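Local coordinates for transcriptional regulator, GntR family (Thermotoga maritima, PDB 3SXM), which probably regulates transcription by binding specific DNA sequences, the part described being its metal-binding, all-helical FCD domain in the metal-free state, at residues 97-102 with 127-132; 61-66 with 120-125; 68-71 with 75-78; 28-33 with 108-113. The protein carries 3 engineered substitutions. All coordinates share one frame; numbering follows the deposited sequence.

Interaction 1 of 4, residues 97-102 with 127-132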
loop_
_atom_site.group_PDB
_atom_site.type_symbol
_atom_site.label_atom_id
_atom_site.label_comp_id
_atom_site.label_asym_id
_atom_site.label_seq_id
_atom_site.Cartn_x
_atom_site.Cartn_y
_atom_site.Cartn_z
ATOM N N VAL A 97 0.190 26.707 7.107
ATOM C CA VAL A 97 1.314 27.354 6.464
ATOM C C VAL A 97 2.392 26.358 6.142
ATOM O O VAL A 97 2.937 26.363 5.034
ATOM C CB VAL A 97 1.836 28.468 7.360
ATOM C CG1 VAL A 97 3.220 28.965 6.885
ATOM C CG2 VAL A 97 0.830 29.597 7.344
ATOM N N VAL A 98 2.744 25.542 7.118
ATOM C CA VAL A 98 3.828 24.620 6.940
ATOM C C VAL A 98 3.443 23.481 5.983
ATOM O O VAL A 98 4.257 23.095 5.147
ATOM C CB VAL A 98 4.353 24.094 8.277
ATOM C CG1 VAL A 98 5.447 23.044 8.040
ATOM C CG2 VAL A 98 4.889 25.225 9.113
ATOM N N SER A 99 2.209 22.969 6.053
ATOM C CA SER A 99 1.816 21.910 5.103
ATOM C C SER A 99 1.742 22.475 3.689
ATOM O O SER A 99 2.128 21.770 2.709
ATOM C CB SER A 99 0.499 21.281 5.533
ATOM O OG SER A 99 0.749 20.447 6.650
ATOM N N ASN A 100 1.343 23.712 3.558
ATOM C CA ASN A 100 1.263 24.293 2.249
ATOM C C ASN A 100 2.661 24.434 1.647
ATOM O O ASN A 100 2.879 24.204 0.458
ATOM C CB ASN A 100 0.549 25.612 2.315
ATOM C CG ASN A 100 0.467 26.249 1.008
ATOM O OD1 ASN A 100 -0.268 25.793 0.142
ATOM N ND2 ASN A 100 1.247 27.304 0.821
ATOM N N ARG A 101 3.621 24.808 2.475
ATOM C CA ARG A 101 4.986 24.936 2.025
ATOM C C ARG A 101 5.546 23.574 1.592
ATOM O O ARG A 101 6.212 23.468 0.569
ATOM C CB ARG A 101 5.819 25.539 3.132
ATOM C CG ARG A 101 7.114 26.087 2.680
ATOM C CD ARG A 101 7.915 26.487 3.887
ATOM N NE ARG A 101 7.592 27.813 4.385
ATOM C CZ ARG A 101 7.408 28.106 5.667
ATOM N NH1 ARG A 101 7.495 27.146 6.579
ATOM N NH2 ARG A 101 7.135 29.345 6.035
ATOM N N GLU A 102 5.283 22.539 2.380
ATOM C CA GLU A 102 5.732 21.175 2.042
ATOM C C GLU A 102 5.126 20.719 0.722
ATOM O O GLU A 102 5.812 20.113 -0.100
ATOM C CB GLU A 102 5.409 20.200 3.173
ATOM C CG GLU A 102 6.260 20.435 4.441
ATOM C CD GLU A 102 5.729 19.688 5.688
ATOM O OE1 GLU A 102 4.586 19.152 5.645
ATOM O OE2 GLU A 102 6.508 19.718 6.680
ATOM N N LYS A 127 5.091 12.082 7.883
ATOM C CA LYS A 127 5.694 11.836 9.194
ATOM C C LYS A 127 5.674 13.103 10.041
ATOM O O LYS A 127 5.520 13.026 11.254
ATOM C CB LYS A 127 7.073 11.223 9.122
ATOM C CG LYS A 127 7.019 9.865 8.438
ATOM C CD LYS A 127 8.008 8.867 8.939
ATOM C CE LYS A 127 8.031 7.653 8.024
ATOM N NZ LYS A 127 8.688 6.428 8.582
ATOM N N ASN A 128 5.808 14.252 9.395
ATOM C CA ASN A 128 5.803 15.543 10.121
ATOM C C ASN A 128 4.416 15.835 10.627
ATOM O O ASN A 128 4.273 16.254 11.801
ATOM C CB ASN A 128 6.254 16.688 9.196
ATOM C CG ASN A 128 7.771 16.735 8.966
ATOM O OD1 ASN A 128 8.551 16.072 9.638
ATOM N ND2 ASN A 128 8.183 17.573 8.028
ATOM N N VAL A 129 3.396 15.641 9.793
ATOM C CA VAL A 129 1.997 15.765 10.187
ATOM C C VAL A 129 1.715 14.849 11.382
ATOM O O VAL A 129 1.156 15.269 12.401
ATOM C CB VAL A 129 1.092 15.495 8.997
ATOM C CG1 VAL A 129 -0.311 15.203 9.402
ATOM C CG2 VAL A 129 1.189 16.659 8.017
ATOM N N GLU A 130 2.129 13.605 11.274
ATOM C CA GLU A 130 1.938 12.618 12.317
ATOM C C GLU A 130 2.539 13.112 13.628
ATOM O O GLU A 130 1.855 13.096 14.664
ATOM C CB GLU A 130 2.571 11.288 11.907
ATOM C CG GLU A 130 2.438 10.186 12.920
ATOM C CD GLU A 130 3.074 8.920 12.425
ATOM O OE1 GLU A 130 4.162 8.984 11.808
ATOM O OE2 GLU A 130 2.448 7.871 12.573
ATOM N N ALA A 131 3.797 13.501 13.593
ATOM C CA ALA A 131 4.511 13.873 14.795
ATOM C C ALA A 131 3.834 15.062 15.456
ATOM O O ALA A 131 3.715 15.108 16.699
ATOM C CB ALA A 131 5.984 14.156 14.474
ATOM N N GLU A 132 3.426 16.040 14.660
ATOM C CA GLU A 132 2.851 17.244 15.235
ATOM C C GLU A 132 1.466 16.966 15.780
ATOM O O GLU A 132 1.059 17.537 16.799
ATOM C CB GLU A 132 2.781 18.344 14.166
ATOM C CG GLU A 132 4.045 18.922 13.763
ATOM C CD GLU A 132 4.072 20.412 14.075
ATOM O OE1 GLU A 132 5.158 20.930 14.399
ATOM O OE2 GLU A 132 2.999 21.058 14.016
#
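Glu102 reaches from helix 96-111 across to Asn128 on helix 115-135, and its route explains the single hydrogen bond between these two segments. CB points at the partner helix, and CG lies anti to the carbonyl carbon (chi1 -69°). From there the chain stays extended, carrying CD to 4.0 Å from Asn128 ND2. OE2 accepts a bond from Asn128 ND2 over 3.0 Å, nearly straight at 160° and within the amide plane of the donor, yet arriving from above the carboxylate plane, 45° out of it. OE1 turns to a metal-ligand residue, accepting a hydrogen bond from His125 ND1, and forms a salt bridge with Arg95. Structures of this protein place His125 among the ligands of a zinc ion, absent from this chain, within the all-helical FCD domain; Glu102 probably acts as a second-shell residue, helping to fix the rotation of the His125 ring, a familiar device of metalloproteins. Asn128 and Arg95 in turn restrain the carboxylate, and the positive neighbour would probably favour its ionised form. One turn earlier on helix 96-111, Ser99 OG lies 4.1 Å from Val129 CG2, while the Ser99 hydroxyl bonds to Arg95.

Interaction 2 of 4, residues 61-66 with 120-125; sequences RLHKLF and EKLKEH
His63 on helix 51-68 meets the imidazole of His125 on helix 115-135 from the opposite direction, in an offset pair whose rings barely overlap: the planes lie 24° apart and the centroids are separated by 5.3 Å. His125 CG lies anti to the backbone N (chi1 165°), which turns its ring to His63. The nearest atoms are His63 CE1 and His125 CD2, at 3.8 Å. The two NE2 atoms, one on His63 and the other on His125, are also 3.8 Å apart. Leu122, one turn before His125, brings CD1 to the edge of the His63 ring near its plane, 3.8 Å from CE1. The same methyl meets Phe66 CE2 at 4.2 Å, so one branch touches both rings. These segment axes stay 13.6 Å apart, with 127° between their N-to-C directions, and inward-pointing side chains span the gap. His63, His103, His125 and Asp59 are zinc ligands in structures of this protein. Without a metal in this chain, His63 NE2 pairs with His103 NE2, while Glu19 holds His63 ND1. With both ND1 atoms engaged by carboxylates, the neighbouring imidazoles are consistent with a site kept largely assembled when metal is missing, bordered by apolar packing.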
loop_
_atom_site.group_PDB
_atom_site.type_symbol
_atom_site.label_atom_id
_atom_site.label_comp_id
_atom_site.label_asym_id
_atom_site.label_seq_id
_atom_site.Cartn_x
_atom_site.Cartn_y
_atom_site.Cartn_z
ATOM N N ARG A 61 -7.057 17.480 -2.875
ATOM C CA ARG A 61 -6.841 17.252 -4.304
ATOM C C ARG A 61 -5.493 16.652 -4.597
ATOM O O ARG A 61 -5.389 15.752 -5.448
ATOM C CB ARG A 61 -7.019 18.550 -5.125
ATOM C CG ARG A 61 -8.392 18.998 -5.241
ATOM C CD ARG A 61 -8.466 20.439 -5.850
ATOM N NE ARG A 61 -8.069 20.446 -7.253
ATOM C CZ ARG A 61 -7.937 21.562 -7.959
ATOM N NH1 ARG A 61 -8.076 22.743 -7.371
ATOM N NH2 ARG A 61 -7.619 21.498 -9.235
ATOM N N LEU A 62 -4.442 17.111 -3.936
ATOM C CA LEU A 62 -3.088 16.663 -4.274
ATOM C C LEU A 62 -2.952 15.189 -3.915
ATOM O O LEU A 62 -2.448 14.409 -4.720
ATOM C CB LEU A 62 -2.052 17.521 -3.526
ATOM C CG LEU A 62 -0.610 17.147 -3.827
ATOM C CD1 LEU A 62 -0.267 17.279 -5.298
ATOM C CD2 LEU A 62 0.313 17.967 -3.001
ATOM N N HIS A 63 -3.347 14.825 -2.703
ATOM C CA HIS A 63 -3.136 13.446 -2.241
ATOM C C HIS A 63 -4.061 12.494 -2.985
ATOM O O HIS A 63 -3.609 11.382 -3.359
ATOM C CB HIS A 63 -3.256 13.362 -0.731
ATOM C CG HIS A 63 -2.166 14.110 -0.040
ATOM N ND1 HIS A 63 -0.938 13.563 0.276
ATOM C CD2 HIS A 63 -2.097 15.417 0.332
ATOM C CE1 HIS A 63 -0.162 14.491 0.806
ATOM N NE2 HIS A 63 -0.860 15.614 0.853
ATOM N N LYS A 64 -5.287 12.882 -3.267
ATOM C CA LYS A 64 -6.180 12.059 -4.122
ATOM C C LYS A 64 -5.644 11.940 -5.536
ATOM O O LYS A 64 -5.897 10.886 -6.147
ATOM C CB LYS A 64 -7.609 12.571 -4.120
ATOM C CG LYS A 64 -8.286 12.240 -2.824
ATOM C CD LYS A 64 -9.721 12.654 -2.805
ATOM C CE LYS A 64 -10.476 11.968 -1.657
ATOM N NZ LYS A 64 -11.872 12.480 -1.617
ATOM N N LEU A 65 -4.936 12.944 -6.073
ATOM C CA LEU A 65 -4.383 12.870 -7.439
ATOM C C LEU A 65 -3.375 11.746 -7.503
ATOM O O LEU A 65 -3.327 10.980 -8.505
ATOM C CB LEU A 65 -3.678 14.214 -7.836
ATOM C CG LEU A 65 -2.800 14.163 -9.100
ATOM C CD1 LEU A 65 -3.575 13.855 -10.284
ATOM C CD2 LEU A 65 -2.065 15.473 -9.249
ATOM N N PHE A 66 -2.562 11.592 -6.485
ATOM C CA PHE A 66 -1.485 10.567 -6.519
ATOM C C PHE A 66 -2.177 9.215 -6.688
ATOM O O PHE A 66 -1.759 8.371 -7.489
ATOM C CB PHE A 66 -0.659 10.571 -5.244
ATOM C CG PHE A 66 0.127 11.854 -4.998
ATOM C CD1 PHE A 66 0.480 12.709 -6.016
ATOM C CD2 PHE A 66 0.467 12.196 -3.699
ATOM C CE1 PHE A 66 1.194 13.903 -5.766
ATOM C CE2 PHE A 66 1.196 13.379 -3.474
ATOM C CZ PHE A 66 1.539 14.178 -4.497
ATOM N N GLU A 120 10.766 11.266 -1.022
ATOM C CA GLU A 120 11.276 11.693 0.289
ATOM C C GLU A 120 10.392 12.787 0.885
ATOM O O GLU A 120 10.068 12.749 2.065
ATOM C CB GLU A 120 12.717 12.211 0.217
ATOM C CG GLU A 120 13.758 11.155 -0.020
ATOM C CD GLU A 120 15.166 11.737 -0.158
ATOM O OE1 GLU A 120 15.381 12.962 0.078
ATOM O OE2 GLU A 120 16.076 10.960 -0.494
ATOM N N LYS A 121 10.007 13.766 0.079
ATOM C CA LYS A 121 9.219 14.889 0.601
ATOM C C LYS A 121 7.814 14.453 1.031
ATOM O O LYS A 121 7.290 14.958 2.026
ATOM C CB LYS A 121 9.110 16.030 -0.427
ATOM C CG LYS A 121 8.559 17.348 0.109
ATOM C CD LYS A 121 9.593 17.980 1.120
ATOM C CE LYS A 121 9.240 19.341 1.595
ATOM N NZ LYS A 121 10.267 19.721 2.649
ATOM N N LEU A 122 7.199 13.548 0.286
ATOM C CA LEU A 122 5.908 13.029 0.641
ATOM C C LEU A 122 5.993 12.304 2.012
ATOM O O LEU A 122 5.149 12.517 2.887
ATOM C CB LEU A 122 5.359 12.139 -0.490
ATOM C CG LEU A 122 4.046 11.416 -0.131
ATOM C CD1 LEU A 122 2.954 12.369 0.243
ATOM C CD2 LEU A 122 3.548 10.563 -1.289
ATOM N N LYS A 123 6.985 11.443 2.185
ATOM C CA LYS A 123 7.184 10.693 3.437
ATOM C C LYS A 123 7.436 11.695 4.560
ATOM O O LYS A 123 6.860 11.565 5.625
ATOM C CB LYS A 123 8.353 9.722 3.346
ATOM C CG LYS A 123 8.066 8.515 2.458
ATOM C CD LYS A 123 9.308 7.639 2.372
ATOM C CE LYS A 123 9.039 6.436 1.520
ATOM N NZ LYS A 123 10.254 5.593 1.244
ATOM N N GLU A 124 8.284 12.674 4.319
ATOM C CA GLU A 124 8.579 13.690 5.342
ATOM C C GLU A 124 7.325 14.430 5.741
ATOM O O GLU A 124 7.092 14.675 6.934
ATOM C CB GLU A 124 9.626 14.692 4.822
ATOM C CG GLU A 124 10.995 14.092 4.621
ATOM C CD GLU A 124 11.913 15.023 3.799
ATOM O OE1 GLU A 124 11.508 16.199 3.550
ATOM O OE2 GLU A 124 13.033 14.565 3.423
ATOM N N HIS A 125 6.507 14.818 4.756
ATOM C CA HIS A 125 5.284 15.523 5.029
ATOM C C HIS A 125 4.375 14.714 5.942
ATOM O O HIS A 125 3.840 15.215 6.953
ATOM C CB HIS A 125 4.563 15.850 3.720
ATOM C CG HIS A 125 3.143 16.245 3.897
ATOM N ND1 HIS A 125 2.789 17.474 4.426
ATOM C CD2 HIS A 125 1.991 15.565 3.719
ATOM C CE1 HIS A 125 1.479 17.543 4.517
ATOM N NE2 HIS A 125 0.967 16.398 4.107
#

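Interaction 3 of 4, residues 68-71 with 75-78; sequences RASG and IISL
Residues 68 to 71 form a type I beta turn, closed by a bond from Gly71 N to Arg68 O of 3.0 Å, and the positive phi of Gly71 (64°) takes the chain out of helix 51-68 toward helix 73-90. Ile76, one turn into the second helix, packs against this bend with both of its branches. Its CG2 sits above the centre of the Arg68 guanidinium in one of the two conformers of that arginine, 3.9 Å from the plane. CD1 reaches the turn backbone, 4.3 Å from Gly71 C. The CB of Arg68 points away from helix 73-90. Bends at chi2 (69°) and chi3 (67°) bring the chain back, and it crosses Ile76 at about a right angle. Ser70 OG approaches Ile75 CB at 4.4 Å and Ile76 CG1 at 4.3 Å. That hydroxyl is also hydrogen-bonded to Ile67 O and Asn72 N, which ties the end of one helix to the beginning of the next in the tight turn joining helices 51-68 and 73-90 of the FCD domain. Lys6 of the second subunit donates to Gly71 O, so the turn takes part in the dimer contact. Across these segments the contact is van der Waals packing, partly against the flat face of a cation, while the buried serine hydroxyl has its polar needs met by backbone groups.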
loop_
_atom_site.group_PDB
_atom_site.type_symbol
_atom_site.label_atom_id
_atom_site.label_comp_id
_atom_site.label_asym_id
_atom_site.label_seq_id
_atom_site.Cartn_x
_atom_site.Cartn_y
_atom_site.Cartn_z
ATOM N N ARG A 68 -5.328 8.576 -7.749
ATOM C CA ARG A 68 -6.108 8.506 -8.974
ATOM C C ARG A 68 -5.231 8.160 -10.183
ATOM O O ARG A 68 -5.687 7.448 -11.084
ATOM C CB ARG A 68 -6.890 9.821 -9.185
ATOM C CG ARG A 68 -7.595 9.957 -10.509
ATOM C CD ARG A 68 -8.738 9.047 -10.675
ATOM N NE ARG A 68 -9.850 9.342 -9.778
ATOM C CZ ARG A 68 -11.015 8.711 -9.818
ATOM N NH1 ARG A 68 -11.221 7.764 -10.714
ATOM N NH2 ARG A 68 -11.976 9.039 -8.972
ATOM N N ALA A 69 -3.983 8.625 -10.199
ATOM C CA ALA A 69 -3.070 8.447 -11.317
ATOM C C ALA A 69 -2.752 6.956 -11.538
ATOM O O ALA A 69 -2.325 6.595 -12.615
ATOM C CB ALA A 69 -1.771 9.286 -11.087
ATOM N N SER A 70 -2.951 6.118 -10.521
ATOM C CA SER A 70 -2.771 4.644 -10.688
ATOM C C SER A 70 -3.725 4.090 -11.714
ATOM O O SER A 70 -3.451 3.055 -12.342
ATOM C CB SER A 70 -2.930 3.893 -9.356
ATOM O OG SER A 70 -4.268 3.924 -8.944
ATOM N N GLY A 71 -4.893 4.681 -11.851
ATOM C CA GLY A 71 -5.956 4.098 -12.656
ATOM C C GLY A 71 -6.471 2.791 -12.123
ATOM O O GLY A 71 -7.229 2.136 -12.857
ATOM N N ILE A 75 -7.673 0.411 -5.718
ATOM C CA ILE A 75 -6.868 1.313 -4.873
ATOM C C ILE A 75 -7.619 2.602 -4.640
ATOM O O ILE A 75 -7.704 3.071 -3.497
ATOM C CB ILE A 75 -5.468 1.545 -5.450
ATOM C CG1 ILE A 75 -4.688 0.248 -5.433
ATOM C CG2 ILE A 75 -4.753 2.598 -4.615
ATOM C CD1 ILE A 75 -3.292 0.332 -6.090
ATOM N N ILE A 76 -8.193 3.163 -5.688
ATOM C CA ILE A 76 -8.997 4.393 -5.621
ATOM C C ILE A 76 -10.139 4.198 -4.651
ATOM O O ILE A 76 -10.400 5.069 -3.804
ATOM C CB ILE A 76 -9.459 4.842 -7.000
ATOM C CG1 ILE A 76 -8.249 5.262 -7.867
ATOM C CG2 ILE A 76 -10.468 5.973 -6.916
ATOM C CD1 ILE A 76 -8.521 5.348 -9.353
ATOM N N SER A 77 -10.840 3.070 -4.739
ATOM C CA SER A 77 -11.996 2.825 -3.900
ATOM C C SER A 77 -11.581 2.618 -2.449
ATOM O O SER A 77 -12.309 3.074 -1.536
ATOM C CB SER A 77 -12.808 1.618 -4.436
ATOM O OG SER A 77 -12.227 0.384 -4.133
ATOM N N LEU A 78 -10.431 2.014 -2.185
ATOM C CA LEU A 78 -9.980 1.810 -0.800
ATOM C C LEU A 78 -9.605 3.146 -0.203
ATOM O O LEU A 78 -9.906 3.415 0.973
ATOM C CB LEU A 78 -8.782 0.836 -0.756
ATOM C CG LEU A 78 -9.123 -0.601 -1.158
ATOM C CD1 LEU A 78 -7.847 -1.367 -1.224
ATOM C CD2 LEU A 78 -10.047 -1.249 -0.160
#

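Interaction 4 of 4, residues 28-33 with 108-113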
loop_
_atom_site.group_PDB
_atom_site.type_symbol
_atom_site.label_atom_id
_atom_site.label_comp_id
_atom_site.label_asym_id
_atom_site.label_seq_id
_atom_site.Cartn_x
_atom_site.Cartn_y
_atom_site.Cartn_z
ATOM N N ASP A 28 5.438 9.525 -13.675
ATOM C CA ASP A 28 5.373 10.334 -14.883
ATOM C C ASP A 28 3.960 10.775 -15.183
ATOM O O ASP A 28 3.758 11.902 -15.694
ATOM C CB ASP A 28 5.935 9.546 -16.093
ATOM C CG ASP A 28 7.424 9.278 -15.987
ATOM O OD1 ASP A 28 8.155 9.951 -15.252
ATOM O OD2 ASP A 28 7.915 8.403 -16.764
ATOM N N LYS A 29 2.968 9.917 -14.928
ATOM C CA LYS A 29 1.578 10.304 -15.114
ATOM C C LYS A 29 1.192 11.479 -14.203
ATOM O O LYS A 29 0.518 12.423 -14.621
ATOM C CB LYS A 29 0.633 9.109 -14.868
ATOM C CG LYS A 29 -0.817 9.449 -15.079
ATOM C CD LYS A 29 -1.668 8.226 -15.335
ATOM C CE LYS A 29 -3.154 8.491 -15.125
ATOM N NZ LYS A 29 -3.959 8.547 -16.378
ATOM N N ILE A 30 1.618 11.392 -12.963
ATOM C CA ILE A 30 1.371 12.469 -12.011
ATOM C C ILE A 30 2.066 13.756 -12.478
ATOM O O ILE A 30 1.444 14.826 -12.565
ATOM C CB ILE A 30 1.779 12.071 -10.577
ATOM C CG1 ILE A 30 0.903 10.919 -10.074
ATOM C CG2 ILE A 30 1.715 13.290 -9.692
ATOM C CD1 ILE A 30 1.513 10.172 -8.920
ATOM N N ALA A 31 3.323 13.648 -12.849
ATOM C CA ALA A 31 4.113 14.805 -13.271
ATOM C C ALA A 31 3.537 15.496 -14.474
ATOM O O ALA A 31 3.679 16.720 -14.622
ATOM C CB ALA A 31 5.541 14.424 -13.570
ATOM N N GLY A 32 2.922 14.732 -15.366
ATOM C CA GLY A 32 2.392 15.331 -16.582
ATOM C C GLY A 32 0.921 15.754 -16.523
ATOM O O GLY A 32 0.376 16.248 -17.549
ATOM N N SER A 33 0.282 15.618 -15.358
ATOM C CA SER A 33 -1.136 15.890 -15.232
ATOM C C SER A 33 -1.430 17.396 -15.134
ATOM O O SER A 33 -0.657 18.165 -14.531
ATOM C CB SER A 33 -1.734 15.183 -14.049
ATOM O OG SER A 33 -1.223 15.696 -12.882
ATOM N N GLU A 108 7.051 20.825 -6.761
ATOM C CA GLU A 108 8.144 21.283 -7.626
ATOM C C GLU A 108 9.128 20.153 -7.859
ATOM O O GLU A 108 9.665 20.022 -8.952
ATOM C CB GLU A 108 8.816 22.508 -7.048
ATOM C CG GLU A 108 10.058 22.988 -7.783
ATOM C CD GLU A 108 9.844 23.364 -9.203
ATOM O OE1 GLU A 108 8.733 23.860 -9.507
ATOM O OE2 GLU A 108 10.802 23.153 -10.003
ATOM N N ARG A 109 9.334 19.289 -6.859
ATOM C CA ARG A 109 10.217 18.110 -7.050
ATOM C C ARG A 109 9.642 17.220 -8.123
ATOM O O ARG A 109 10.361 16.669 -8.959
ATOM C CB ARG A 109 10.426 17.339 -5.747
ATOM C CG ARG A 109 11.274 18.124 -4.715
ATOM C CD ARG A 109 11.577 17.309 -3.475
ATOM N NE ARG A 109 12.212 18.132 -2.422
ATOM C CZ ARG A 109 12.732 17.665 -1.305
ATOM N NH1 ARG A 109 12.715 16.371 -1.045
ATOM N NH2 ARG A 109 13.229 18.497 -0.418
ATOM N N ILE A 110 8.348 17.000 -8.071
ATOM C CA ILE A 110 7.670 16.182 -9.074
ATOM C C ILE A 110 7.830 16.795 -10.476
ATOM O O ILE A 110 8.265 16.091 -11.445
ATOM C CB ILE A 110 6.160 15.958 -8.743
ATOM C CG1 ILE A 110 5.992 15.186 -7.428
ATOM C CG2 ILE A 110 5.479 15.245 -9.903
ATOM C CD1 ILE A 110 4.540 15.187 -6.933
ATOM N N ILE A 111 7.459 18.032 -10.634
ATOM C CA ILE A 111 7.570 18.719 -11.910
ATOM C C ILE A 111 8.964 18.738 -12.470
ATOM O O ILE A 111 9.144 18.660 -13.636
ATOM C CB ILE A 111 7.219 20.176 -11.746
ATOM C CG1 ILE A 111 5.762 20.331 -11.469
ATOM C CG2 ILE A 111 7.592 20.945 -12.950
ATOM C CD1 ILE A 111 5.424 21.774 -11.253
ATOM N N SER A 112 9.945 18.884 -11.631
ATOM C CA SER A 112 11.317 18.970 -12.096
ATOM C C SER A 112 11.964 17.589 -12.365
ATOM O O SER A 112 13.117 17.494 -12.801
ATOM C CB SER A 112 12.143 19.794 -11.121
ATOM O OG SER A 112 12.325 19.075 -9.950
ATOM N N GLY A 113 11.226 16.514 -12.121
ATOM C CA GLY A 113 11.704 15.172 -12.431
ATOM C C GLY A 113 12.490 14.477 -11.339
ATOM O O GLY A 113 13.116 13.426 -11.563
#
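The carbonyl oxygen of Ile30 is held by two groups of one residue: Ser33 OG donates to it over 2.8 Å and Ser33 N over 3.1 Å. The hydroxyl arrives at a C=O angle of 138°, only 15° from the carbonyl plane; together with the amide it grips the oxygen twice at the end of helix 27-31, as the chain turns away. With chi1 at 66°, OG folds back toward that oxygen. The same hydroxyl makes a weak bond to Leu36 N, and Ser33 is accordingly the N-cap of helix 34-44, one residue serving the close of one helix and the start of another. Ser33 also belongs, with Glu34 and Glu35, to the pocket that holds bicarbonate in this crystal. Just before this junction, helix 27-31 leans on the last turn of helix 96-111, where Ala31 and Ile111 have the nearest CA atoms, 5.4 Å apart. The short side chain of Ala31 probably helps to allow this closeness. Ile110 supplies the touching group: its CG2, anti to the backbone N, lies alongside Ala31, 3.7 Å from CA, and meets Ile30 CG2 at 4.2 Å. Ala31 CB is 3.8 Å from the same Ile110 CG2. Gly113, at positive phi, closes a Schellman motif with two bonds back into the last turn of helix 96-111, so both helices end within this one contact of the FCD bundle. Phe66 of helix 51-68 packs against both Ile30 and Ile110, and Leu36 of helix 34-44 also touches Ile110.

The four contacts run through one all-helical FCD domain, with interaction 2 near its centre. Interactions 1 and 2 share helix 115-135, their centres 11 Å apart, and join directly where Glu102 meets His125. Interaction 4 shares helix 96-111 with interaction 1 and touches interaction 2 through Phe66, 12 Å away between centres. Interaction 3 joins consecutive helices, is the most local in sequence, and touches interaction 4 through Ala69; it lies across the chain's centre from interaction 1, about 24 Å between centres. Interactions 1, 2 and 4 interlace along the chain, so helices distant in sequence are tied together, with interactions 1 and 2 at the metal-ligand residues, while interaction 3 faces the second subunit.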